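Local coordinates for protein enoyl-CoA hydratase/isomerase (Mycobacterium abscessus, PDB 3QXZ) that probably acts as an enoyl-CoA hydratase or isomerase of the crotonase family, working on fatty acyl-coenzyme A thioesters, at residues 20-25 with 62-67; 102-107 with 191-196; 112-117 with 123-128; 131-136 with 140-145; 148-153 with 160-165. One frame throughout, in Å; residues are numbered along the deposited sequence.

Interaction 1 of 5, residues 20-25 with 62-67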
# COMPACT_ATOMS: atom_id res chain seq x y z
N LEU A 20 8.89 -11.19 24.60
CA LEU A 20 10.22 -11.59 24.19
C LEU A 20 11.13 -10.38 24.13
O LEU A 20 10.79 -9.38 23.46
CB LEU A 20 10.18 -12.27 22.83
CG LEU A 20 9.43 -13.59 22.74
CD1 LEU A 20 9.33 -14.02 21.31
CD2 LEU A 20 10.15 -14.67 23.58
N THR A 21 12.28 -10.46 24.81
CA THR A 21 13.22 -9.35 24.84
C THR A 21 14.56 -9.75 24.25
O THR A 21 15.15 -10.75 24.68
CB THR A 21 13.43 -8.83 26.29
OG1 THR A 21 12.16 -8.50 26.86
CG2 THR A 21 14.31 -7.59 26.29
N LEU A 22 15.01 -8.97 23.27
CA LEU A 22 16.33 -9.14 22.67
C LEU A 22 17.31 -8.45 23.60
O LEU A 22 17.26 -7.24 23.77
CB LEU A 22 16.37 -8.52 21.26
CG LEU A 22 15.27 -8.96 20.30
CD1 LEU A 22 15.34 -8.14 19.02
CD2 LEU A 22 15.34 -10.43 19.99
N HIS A 23 18.19 -9.23 24.22
CA HIS A 23 19.01 -8.74 25.33
C HIS A 23 20.51 -8.90 25.07
O HIS A 23 21.08 -9.97 25.30
CB HIS A 23 18.61 -9.44 26.63
CG HIS A 23 19.39 -8.99 27.83
ND1 HIS A 23 18.96 -7.96 28.65
CD2 HIS A 23 20.55 -9.44 28.36
CE1 HIS A 23 19.84 -7.79 29.62
NE2 HIS A 23 20.82 -8.67 29.47
N GLY A 24 21.14 -7.83 24.57
CA GLY A 24 22.58 -7.80 24.33
C GLY A 24 23.13 -6.41 24.61
O GLY A 24 23.48 -5.68 23.68
N PRO A 25 23.23 -6.04 25.91
CA PRO A 25 23.63 -4.69 26.31
C PRO A 25 24.95 -4.20 25.69
O PRO A 25 25.03 -3.04 25.28
CB PRO A 25 23.75 -4.80 27.84
CG PRO A 25 22.75 -5.86 28.19
CD PRO A 25 22.87 -6.87 27.08
N PRO A 62 19.01 0.77 25.56
CA PRO A 62 18.24 1.77 24.83
C PRO A 62 17.85 1.39 23.39
O PRO A 62 17.31 2.22 22.67
CB PRO A 62 19.22 2.95 24.79
CG PRO A 62 20.56 2.29 24.67
CD PRO A 62 20.47 0.99 25.43
N ALA A 63 18.13 0.16 22.97
CA ALA A 63 17.92 -0.19 21.57
C ALA A 63 16.87 -1.28 21.39
O ALA A 63 16.53 -2.00 22.34
CB ALA A 63 19.24 -0.63 20.97
N PHE A 64 16.35 -1.42 20.16
CA PHE A 64 15.58 -2.60 19.83
C PHE A 64 16.56 -3.68 19.36
O PHE A 64 16.76 -4.69 20.05
CB PHE A 64 14.51 -2.27 18.78
CG PHE A 64 13.71 -3.48 18.32
CD1 PHE A 64 12.67 -3.99 19.10
CD2 PHE A 64 13.99 -4.09 17.09
CE1 PHE A 64 11.93 -5.10 18.68
CE2 PHE A 64 13.28 -5.20 16.66
CZ PHE A 64 12.22 -5.71 17.45
N CYS A 65 17.21 -3.47 18.21
CA CYS A 65 18.19 -4.43 17.67
C CYS A 65 19.05 -3.71 16.65
O CYS A 65 18.55 -3.21 15.65
CB CYS A 65 17.49 -5.64 17.04
SG CYS A 65 18.62 -6.77 16.20
N SER A 66 20.35 -3.64 16.92
CA SER A 66 21.29 -2.92 16.07
C SER A 66 21.66 -3.69 14.79
O SER A 66 22.43 -3.18 13.99
CB SER A 66 22.56 -2.58 16.85
OG SER A 66 23.18 -3.78 17.30
N GLY A 67 21.11 -4.88 14.62
CA GLY A 67 21.35 -5.68 13.42
C GLY A 67 22.66 -6.45 13.44
O GLY A 67 23.22 -6.69 14.51
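The Phe64 ring carries Leu22 CD1 on one face. The methyl stands 4.2 Å above the plane, offset toward the rim beside CZ. At other points of the ring, Phe64 CD1 packs near Ala104 O and Phe64 CE2 near Gly113 O. The contact belongs to the crotonase fold. It sets strand 17-23 against the loop that follows strand 54-59, which, as in other crotonases, probably leads into one half of the oxyanion hole.

Leu22 does the touching for its strand. Its CG lies anti to the carbonyl carbon (chi1 -52°), which carries CD1 to the corner of the loop at Phe64 and Cys65. There Leu22 CD1 meets Cys65 CB at 3.8 Å and Phe64 O at 3.9 Å. No hydrogen bond links the two segments, so they are joined by apolar packing. Leu22 also packs on Leu9 and on Leu35 of helix 33-48. The loop has its own polar ties: Phe64 O accepts from Asn29 ND2, and Ser66 OG bonds to Thr27 O and Arg28 O. Inside the loop, Gly67 N donates to Cys65 SG at 3.5 Å, with an N-H...S angle of 154°.

Interaction 2 of 5, residues 102-107 with 191-196; sequences IAAVNG and GAALRM
Ala104 and Ala193 meet methyl to methyl, with their CB atoms 3.6 Å apart. This is the tight part of the contact. Strand 101-105 of the central sheet packs against helix 186-203, one of the helices that cover the sheet in this crotonase-type fold. The two short segments run nearly antiparallel, 163° between their directions, and their axes come within 8.3 Å. Small side chains at the centre allow this closeness.

Ile102 extends the packing along the helix with two branches. CG2 sits anti to the backbone N and rests on Ala193 CB at 3.9 Å. The other branch is stretched out (chi2 169°). It carries Ile102 CD1 to 3.8 Å from Ala193 O.

The looser side lies at Met196. Its chain is extended as far as SD and bends only at the methyl end. Met196 SD is 3.9 Å from Ile102 CD1, and the two side chains cross at a slant. Met196 is partly exposed and also packs on Thr165 of the second subunit, so this margin of the contact borders the trimer interface. Further round the helix Arg195 is exposed. Its guanidinium folds back over Gly191 O and Ala192 CA.

Val56 of the neighbouring strand also touches Ala104 and Ala193. No hydrogen bond crosses the contact. The side-chain contacts are apolar, which suggests that close packing and burial, not polar bonds, hold helix to sheet here.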
# COMPACT_ATOMS: atom_id res chain seq x y z
N ILE A 102 3.12 -7.98 18.25
CA ILE A 102 3.36 -6.55 18.28
C ILE A 102 4.84 -6.31 18.56
O ILE A 102 5.39 -6.86 19.53
CB ILE A 102 2.54 -5.88 19.41
CG1 ILE A 102 1.04 -6.13 19.22
CG2 ILE A 102 2.86 -4.37 19.49
CD1 ILE A 102 0.17 -5.72 20.45
N ALA A 103 5.50 -5.52 17.71
CA ALA A 103 6.89 -5.12 17.94
C ALA A 103 6.91 -3.78 18.64
O ALA A 103 6.47 -2.74 18.08
CB ALA A 103 7.67 -5.09 16.62
N ALA A 104 7.37 -3.82 19.89
CA ALA A 104 7.58 -2.62 20.69
C ALA A 104 9.02 -2.17 20.44
O ALA A 104 9.96 -2.61 21.12
CB ALA A 104 7.32 -2.92 22.18
N VAL A 105 9.17 -1.37 19.38
CA VAL A 105 10.48 -0.96 18.89
C VAL A 105 10.93 0.25 19.71
O VAL A 105 10.68 1.40 19.38
CB VAL A 105 10.47 -0.70 17.37
CG1 VAL A 105 11.85 -0.39 16.87
CG2 VAL A 105 9.91 -1.93 16.61
N ASN A 106 11.53 -0.07 20.85
CA ASN A 106 11.84 0.90 21.91
C ASN A 106 13.06 1.77 21.64
O ASN A 106 13.38 2.63 22.45
CB ASN A 106 12.04 0.16 23.23
CG ASN A 106 13.10 -0.90 23.12
OD1 ASN A 106 12.90 -1.90 22.44
ND2 ASN A 106 14.28 -0.66 23.75
N GLY A 107 13.75 1.51 20.54
CA GLY A 107 14.94 2.28 20.18
C GLY A 107 15.50 1.75 18.88
O GLY A 107 14.78 1.10 18.10
N GLY A 191 5.09 0.09 27.24
CA GLY A 191 3.82 0.20 27.95
C GLY A 191 2.64 0.31 27.01
O GLY A 191 1.59 -0.28 27.26
N ALA A 192 2.79 1.07 25.92
CA ALA A 192 1.70 1.18 24.94
C ALA A 192 1.45 -0.17 24.25
O ALA A 192 0.31 -0.57 24.05
CB ALA A 192 2.00 2.26 23.90
N ALA A 193 2.52 -0.87 23.90
CA ALA A 193 2.39 -2.19 23.28
C ALA A 193 1.68 -3.18 24.23
O ALA A 193 0.81 -3.95 23.80
CB ALA A 193 3.76 -2.71 22.86
N LEU A 194 2.04 -3.13 25.51
CA LEU A 194 1.42 -4.01 26.52
C LEU A 194 -0.07 -3.68 26.73
O LEU A 194 -0.89 -4.59 26.86
CB LEU A 194 2.20 -3.98 27.85
CG LEU A 194 3.59 -4.60 27.78
CD1 LEU A 194 4.39 -4.33 29.03
CD2 LEU A 194 3.52 -6.08 27.51
N ARG A 195 -0.43 -2.40 26.73
CA ARG A 195 -1.85 -2.04 26.86
C ARG A 195 -2.64 -2.60 25.67
O ARG A 195 -3.75 -3.13 25.84
CB ARG A 195 -2.04 -0.53 26.98
CG ARG A 195 -1.71 0.01 28.40
CD ARG A 195 -2.12 1.48 28.60
NE ARG A 195 -1.48 2.39 27.64
CZ ARG A 195 -0.25 2.88 27.77
NH1 ARG A 195 0.50 2.57 28.82
NH2 ARG A 195 0.23 3.70 26.84
N MET A 196 -2.06 -2.48 24.47
CA MET A 196 -2.71 -3.02 23.28
C MET A 196 -2.82 -4.54 23.35
O MET A 196 -3.86 -5.11 23.03
CB MET A 196 -1.94 -2.57 22.04
CG MET A 196 -2.59 -2.99 20.73
SD MET A 196 -1.64 -2.51 19.29
CE MET A 196 -1.94 -0.75 19.25

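Interaction 3 of 5, residues 112-117 with 123-128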
# COMPACT_ATOMS: atom_id res chain seq x y z
N ILE A 112 18.91 -6.06 9.78
CA ILE A 112 18.03 -7.17 10.15
C ILE A 112 17.23 -6.87 11.44
O ILE A 112 16.15 -7.44 11.66
CB ILE A 112 18.75 -8.55 10.17
CG1 ILE A 112 17.70 -9.69 10.08
CG2 ILE A 112 19.78 -8.61 11.32
CD1 ILE A 112 18.19 -10.95 9.46
N GLY A 113 17.72 -5.95 12.27
CA GLY A 113 16.91 -5.49 13.40
C GLY A 113 15.60 -4.88 12.94
O GLY A 113 14.54 -5.11 13.55
N MET A 114 15.66 -4.09 11.86
CA MET A 114 14.45 -3.54 11.29
C MET A 114 13.68 -4.57 10.44
O MET A 114 12.45 -4.65 10.55
CB MET A 114 14.75 -2.29 10.46
CG MET A 114 13.53 -1.72 9.73
SD MET A 114 12.10 -1.29 10.78
CE MET A 114 12.81 0.13 11.57
N THR A 115 14.38 -5.35 9.61
CA THR A 115 13.62 -6.26 8.73
C THR A 115 12.88 -7.35 9.52
O THR A 115 11.78 -7.71 9.13
CB THR A 115 14.47 -6.84 7.59
OG1 THR A 115 15.46 -7.68 8.16
CG2 THR A 115 15.14 -5.74 6.76
N LEU A 116 13.45 -7.81 10.64
CA LEU A 116 12.70 -8.70 11.53
C LEU A 116 11.52 -8.00 12.20
O LEU A 116 10.47 -8.63 12.43
CB LEU A 116 13.58 -9.37 12.58
CG LEU A 116 14.51 -10.39 11.97
CD1 LEU A 116 15.46 -10.83 13.02
CD2 LEU A 116 13.79 -11.58 11.34
N ALA A 117 11.67 -6.73 12.54
CA ALA A 117 10.53 -5.99 13.11
C ALA A 117 9.39 -5.86 12.11
O ALA A 117 8.21 -5.84 12.51
CB ALA A 117 10.98 -4.62 13.59
N ARG A 123 3.58 -2.27 14.73
CA ARG A 123 4.83 -1.68 15.23
C ARG A 123 4.56 -0.35 15.92
O ARG A 123 3.87 0.52 15.38
CB ARG A 123 5.83 -1.44 14.09
CG ARG A 123 6.68 -2.66 13.76
CD ARG A 123 7.41 -2.55 12.40
NE ARG A 123 6.44 -2.46 11.31
CZ ARG A 123 5.68 -3.46 10.90
NH1 ARG A 123 5.82 -4.70 11.40
NH2 ARG A 123 4.74 -3.22 10.01
N ILE A 124 5.15 -0.21 17.10
CA ILE A 124 5.18 1.08 17.80
C ILE A 124 6.65 1.43 17.91
O ILE A 124 7.45 0.63 18.44
CB ILE A 124 4.52 0.98 19.18
CG1 ILE A 124 3.04 0.55 19.04
CG2 ILE A 124 4.62 2.33 19.93
CD1 ILE A 124 2.36 0.31 20.40
N LEU A 125 7.03 2.61 17.40
CA LEU A 125 8.44 3.03 17.35
C LEU A 125 8.76 4.20 18.27
O LEU A 125 7.96 5.12 18.44
CB LEU A 125 8.87 3.38 15.90
CG LEU A 125 9.43 2.26 15.03
CD1 LEU A 125 8.43 1.12 14.81
CD2 LEU A 125 9.88 2.82 13.66
N ALA A 126 9.97 4.15 18.82
CA ALA A 126 10.51 5.22 19.66
C ALA A 126 10.90 6.42 18.80
O ALA A 126 11.67 6.28 17.84
CB ALA A 126 11.72 4.71 20.40
N GLU A 127 10.44 7.61 19.19
CA GLU A 127 10.81 8.85 18.49
C GLU A 127 12.32 9.11 18.42
O GLU A 127 12.81 9.69 17.44
CB GLU A 127 10.06 10.05 19.09
CG GLU A 127 8.59 10.04 18.69
CD GLU A 127 7.72 10.91 19.60
OE1 GLU A 127 8.26 11.61 20.48
OE2 GLU A 127 6.48 10.90 19.41
N GLU A 128 13.04 8.66 19.43
CA GLU A 128 14.49 8.91 19.54
C GLU A 128 15.35 7.91 18.76
O GLU A 128 16.57 8.07 18.68
CB GLU A 128 14.92 8.93 21.01
CG GLU A 128 14.23 9.98 21.89
CD GLU A 128 12.96 9.48 22.57
OE1 GLU A 128 12.35 8.47 22.12
OE2 GLU A 128 12.55 10.09 23.58
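Arg123 NH1 is shared by two backbone carbonyls. One is Ala117 O, 2.9 Å from Arg123 NH1 across the contact. The other is Ala120 O, in the turn between the segments. The bond from NH1 to Ala117 O is bent, with an N-H...O angle of 145°. The oxygen lies at the edge of the guanidinium, tilted 20° out of its plane. Arg123 NE donates to a third carbonyl, Leu179 O. Together these bonds restrict the rotation of the buried guanidinium group. The partial negative charge of the gathered carbonyls probably suits the cation.

The side chain reaches this place by a kink. It runs extended through chi2 and turns at chi3 (-63°), which folds the guanidinium back toward Ala117. The aliphatic part is used too. Arg123 CD is 3.4 Å from Ala117 O and 4.3 Å from Ala117 CB. Arg123 NH2 packs on Leu153 CD2, and the side chain also touches Ala157 of the second subunit.

A lighter apolar contact lies further along. Met114 CE and Leu125 CD2 are 4.5 Å apart, and both side chains also pack on Tyr131.

In crotonases the helix corresponding to 112-117 probably directs its N-terminal end at the oxyanion hole. Here Ala117 ties it to strand 122-126. That strand lies between strands 101-105 and 182-184, with helix 186-203 packed on Ile124.

Interaction 4 of 5, residues 131-136 with 140-145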
# COMPACT_ATOMS: atom_id res chain seq x y z
N TYR A 131 16.61 4.37 12.61
CA TYR A 131 16.00 3.28 11.82
C TYR A 131 16.58 3.29 10.43
O TYR A 131 16.66 4.35 9.80
CB TYR A 131 14.47 3.46 11.77
CG TYR A 131 13.90 3.55 13.17
CD1 TYR A 131 14.02 2.46 14.05
CD2 TYR A 131 13.35 4.74 13.64
CE1 TYR A 131 13.56 2.55 15.36
CE2 TYR A 131 12.89 4.84 14.95
CZ TYR A 131 12.99 3.74 15.79
OH TYR A 131 12.54 3.82 17.10
N ALA A 132 17.00 2.13 9.92
CA ALA A 132 17.56 2.06 8.56
C ALA A 132 17.61 0.62 8.15
O ALA A 132 17.69 -0.28 9.00
CB ALA A 132 18.98 2.66 8.49
N ILE A 133 17.64 0.41 6.83
CA ILE A 133 17.88 -0.91 6.23
C ILE A 133 19.07 -0.68 5.28
O ILE A 133 18.88 -0.52 4.08
CB ILE A 133 16.62 -1.43 5.50
CG1 ILE A 133 15.43 -1.47 6.46
CG2 ILE A 133 16.85 -2.80 4.90
CD1 ILE A 133 14.06 -1.66 5.75
N PRO A 134 20.30 -0.65 5.85
CA PRO A 134 21.43 -0.13 5.06
C PRO A 134 22.28 -1.20 4.40
O PRO A 134 23.39 -0.89 3.97
CB PRO A 134 22.24 0.61 6.12
CG PRO A 134 22.09 -0.26 7.34
CD PRO A 134 20.67 -0.84 7.26
N GLN A 135 21.77 -2.42 4.30
CA GLN A 135 22.55 -3.55 3.77
C GLN A 135 23.25 -3.24 2.43
O GLN A 135 24.39 -3.66 2.22
CB GLN A 135 21.63 -4.75 3.59
CG GLN A 135 21.32 -5.55 4.89
CD GLN A 135 20.11 -5.03 5.67
OE1 GLN A 135 19.84 -3.83 5.72
NE2 GLN A 135 19.37 -5.96 6.28
N VAL A 136 22.57 -2.54 1.52
CA VAL A 136 23.21 -2.28 0.20
C VAL A 136 24.44 -1.39 0.30
O VAL A 136 25.31 -1.44 -0.58
CB VAL A 136 22.23 -1.67 -0.85
CG1 VAL A 136 21.07 -2.64 -1.16
CG2 VAL A 136 21.72 -0.28 -0.40
N VAL A 140 25.91 -6.10 0.63
CA VAL A 140 24.90 -7.17 0.64
C VAL A 140 23.53 -6.59 0.24
O VAL A 140 23.49 -5.72 -0.59
CB VAL A 140 24.93 -8.03 1.92
CG1 VAL A 140 26.21 -8.92 1.90
CG2 VAL A 140 24.86 -7.20 3.18
N ALA A 141 22.41 -7.08 0.77
CA ALA A 141 21.10 -6.64 0.29
C ALA A 141 20.11 -6.84 1.40
O ALA A 141 20.41 -7.52 2.38
CB ALA A 141 20.70 -7.41 -0.95
N PRO A 142 18.91 -6.25 1.28
CA PRO A 142 17.91 -6.45 2.34
C PRO A 142 17.58 -7.93 2.50
O PRO A 142 17.68 -8.72 1.55
CB PRO A 142 16.69 -5.64 1.82
CG PRO A 142 17.30 -4.59 0.89
CD PRO A 142 18.44 -5.34 0.21
N ASP A 143 17.20 -8.28 3.72
CA ASP A 143 17.02 -9.67 4.13
C ASP A 143 15.68 -9.83 4.84
O ASP A 143 14.89 -8.89 4.99
CB ASP A 143 18.24 -10.10 4.99
CG ASP A 143 18.56 -9.09 6.07
OD1 ASP A 143 17.65 -8.42 6.57
OD2 ASP A 143 19.76 -8.95 6.42
N ALA A 144 15.45 -11.07 5.28
CA ALA A 144 14.26 -11.45 6.05
C ALA A 144 12.98 -10.93 5.40
O ALA A 144 12.09 -10.39 6.07
CB ALA A 144 14.37 -10.94 7.48
N LEU A 145 12.90 -11.11 4.08
CA LEU A 145 11.69 -10.81 3.31
C LEU A 145 11.35 -9.32 3.23
O LEU A 145 10.23 -8.96 2.84
CB LEU A 145 10.46 -11.66 3.80
CG LEU A 145 10.38 -13.01 3.09
CD1 LEU A 145 9.34 -13.90 3.77
CD2 LEU A 145 9.96 -12.79 1.64
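Gln135 bends sharply at chi2 (88°), and Asp143 holds its CG between the backbone N and the carbonyl carbon (chi1 48°). These torsions bring the amide and the carboxylate together. Gln135 NE2 donates to Asp143 OD2 at 3.0 Å, nearly straight at 166°. The acceptor lies in the amide plane, but the donor comes from above the carboxylate plane. Asp143 OD1 is gripped by Thr115 OG1, which positions the acid for Gln135.

Nearer the backbone, Gln135 CB lies 3.3 Å from Ala141 O. Val140 N donates to Gln135 O in a longer bond of 3.3 Å. Val136 CA makes a CA-H...O contact with Val140 O at 3.5 Å. Pro142 packs on two side chains: its CD is 4.0 Å from Val136 CG1 and its CB 4.2 Å from Ile133 CG2.

In hydratases of the crotonase family, the positions matching Gln135 and Thr115 probably carry the two catalytic glutamates, so this loop probably borders the active-site pocket. An ethanediol, probably from the crystallisation liquor, has its nearest atom about 3 Å from the Gln135 side chain.

The loop follows strand 131-132 and precedes helix 146-149. Helix 112-117 packs on Ile133 and Asp143, Leu163 of helix 151-165 packs on Ile133 and Pro142, and Val140 O accepts from Ser208 OG of the third subunit.

Interaction 5 of 5, residues 148-153 with 160-165; sequences WTLPRL and AELLLT
Leu150 and Leu163 reach toward each other tip to tip, with their CD2 atoms 3.7 Å apart. Leu150 has CG anti to the backbone N (chi1 -172°), which, with chi2 at 57°, points CD2 at Leu163. Leu163 takes the other common shape, with CG anti to the carbonyl carbon (chi1 -59°) and an extended chi2. Its CG as well as CD2 faces Leu150. Leu162 CB lies 4.2 Å from Leu150 CD2, a lesser contact, and the residue has two conformers.

Arg152 folds back over Trp148. Trp148 NE1 lies 3.2 Å from the plane of the Arg152 guanidinium, over its centre, while Arg152 NE sits toward the rim of the indole. Arg152 NH1 donates to Trp148 O at 2.9 Å, the oxygen lying in the guanidinium plane. Glu161 O accepts from both Thr165 OG1 and Thr165 N, which arrive from opposite faces of its plane. Thr165 OG1 is 2.6 Å from Glu161 O.

Glu161 OE1 makes a salt bridge with Arg173 and a bond to Asn181 ND2 of the third subunit. Leu163 packs on Thr212 of that subunit. The packing of Leu150 on later turns of helix 151-165 is part of the trimer-forming region of this crotonase fold.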
# COMPACT_ATOMS: atom_id res chain seq x y z
N TRP A 148 9.46 -8.02 0.23
CA TRP A 148 8.05 -8.37 0.20
C TRP A 148 7.23 -7.63 1.27
O TRP A 148 6.13 -7.12 0.97
CB TRP A 148 7.97 -9.90 0.39
CG TRP A 148 6.61 -10.52 0.33
CD1 TRP A 148 5.94 -10.94 -0.78
CD2 TRP A 148 5.75 -10.78 1.44
NE1 TRP A 148 4.69 -11.41 -0.42
CE2 TRP A 148 4.56 -11.35 0.94
CE3 TRP A 148 5.89 -10.61 2.82
CZ2 TRP A 148 3.50 -11.72 1.77
CZ3 TRP A 148 4.83 -11.01 3.65
CH2 TRP A 148 3.66 -11.56 3.10
N THR A 149 7.74 -7.55 2.50
CA THR A 149 6.98 -6.88 3.56
C THR A 149 6.92 -5.38 3.33
O THR A 149 5.88 -4.75 3.55
CB THR A 149 7.58 -7.11 4.95
OG1 THR A 149 8.95 -6.68 4.91
CG2 THR A 149 7.50 -8.59 5.38
N LEU A 150 8.01 -4.78 2.87
CA LEU A 150 8.08 -3.32 2.91
C LEU A 150 7.13 -2.61 1.92
O LEU A 150 6.43 -1.69 2.33
CB LEU A 150 9.53 -2.82 2.78
CG LEU A 150 9.74 -1.32 3.01
CD1 LEU A 150 9.23 -0.87 4.38
CD2 LEU A 150 11.23 -1.01 2.84
N PRO A 151 7.08 -3.03 0.64
CA PRO A 151 6.12 -2.33 -0.25
C PRO A 151 4.67 -2.54 0.20
O PRO A 151 3.81 -1.68 -0.10
CB PRO A 151 6.39 -2.94 -1.63
CG PRO A 151 7.05 -4.29 -1.34
CD PRO A 151 7.88 -4.04 -0.09
N ARG A 152 4.39 -3.62 0.92
CA ARG A 152 3.04 -3.89 1.43
C ARG A 152 2.70 -3.00 2.62
O ARG A 152 1.55 -3.02 3.08
CB ARG A 152 2.91 -5.36 1.80
CG ARG A 152 2.68 -6.23 0.58
CD ARG A 152 2.80 -7.75 0.88
NE ARG A 152 2.52 -8.52 -0.32
CZ ARG A 152 3.35 -8.63 -1.35
NH1 ARG A 152 4.57 -8.11 -1.30
NH2 ARG A 152 2.97 -9.27 -2.44
N LEU A 153 3.65 -2.20 3.10
CA LEU A 153 3.41 -1.20 4.14
C LEU A 153 3.36 0.21 3.54
O LEU A 153 2.47 0.99 3.86
CB LEU A 153 4.53 -1.26 5.18
CG LEU A 153 4.59 -2.55 5.98
CD1 LEU A 153 5.90 -2.69 6.72
CD2 LEU A 153 3.38 -2.54 6.95
N ALA A 160 11.48 1.53 -2.33
CA ALA A 160 12.68 1.63 -3.15
C ALA A 160 13.69 2.58 -2.52
O ALA A 160 14.90 2.31 -2.52
CB ALA A 160 12.31 2.08 -4.57
N GLU A 161 13.23 3.73 -2.00
CA GLU A 161 14.17 4.67 -1.39
C GLU A 161 14.87 4.01 -0.20
O GLU A 161 16.10 4.06 -0.09
CB GLU A 161 13.41 5.90 -0.90
CG GLU A 161 14.30 6.92 -0.22
CD GLU A 161 13.52 8.08 0.38
OE1 GLU A 161 12.32 8.25 0.11
OE2 GLU A 161 14.13 8.80 1.18
N LEU A 162 14.13 3.37 0.71
CA LEU A 162 14.75 2.81 1.90
C LEU A 162 15.67 1.65 1.54
O LEU A 162 16.77 1.54 2.12
CB LEU A 162 13.68 2.39 2.92
CG LEU A 162 12.79 3.54 3.41
CD1 LEU A 162 11.84 3.06 4.51
CD2 LEU A 162 13.63 4.73 3.91
N LEU A 163 15.29 0.82 0.57
CA LEU A 163 16.11 -0.38 0.24
C LEU A 163 17.29 -0.07 -0.67
O LEU A 163 18.36 -0.67 -0.51
CB LEU A 163 15.25 -1.46 -0.39
CG LEU A 163 14.08 -1.95 0.48
CD1 LEU A 163 13.37 -3.09 -0.26
CD2 LEU A 163 14.56 -2.38 1.87
N LEU A 164 17.12 0.85 -1.62
CA LEU A 164 18.17 1.14 -2.60
C LEU A 164 19.16 2.16 -2.08
O LEU A 164 20.32 2.15 -2.52
CB LEU A 164 17.58 1.61 -3.93
CG LEU A 164 16.71 0.63 -4.71
CD1 LEU A 164 16.15 1.24 -5.96
CD2 LEU A 164 17.52 -0.63 -5.08
N THR A 165 18.75 3.05 -1.19
CA THR A 165 19.71 4.02 -0.64
C THR A 165 20.22 3.59 0.72
O THR A 165 21.28 4.05 1.14
CB THR A 165 19.15 5.46 -0.52
OG1 THR A 165 18.18 5.54 0.54
CG2 THR A 165 18.56 5.97 -1.82

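From the N terminus, interaction 1 closes the first loop, bringing strand 17-23 to the loop after strand 54-59. Interaction 2 opens next and closes last, joining strand 101-105 to helix 186-203 over 83 intervening residues. Interactions 3, 4 and 5 are nested inside that loop, in series, and none cross. Interaction 3 ties helix 112-117 to strand 122-126, next to strand 101-105 in the sheet. Interaction 4 folds the turn after strand 131-132 and meets interaction 3 through Thr115 and Asp143. Interaction 5 joins Leu150 to later turns of helix 151-165 and meets interaction 4 at Pro142 and Leu163. Phe64 links interaction 1 to interactions 2 and 3. Interactions 4 and 5 both touch the third subunit.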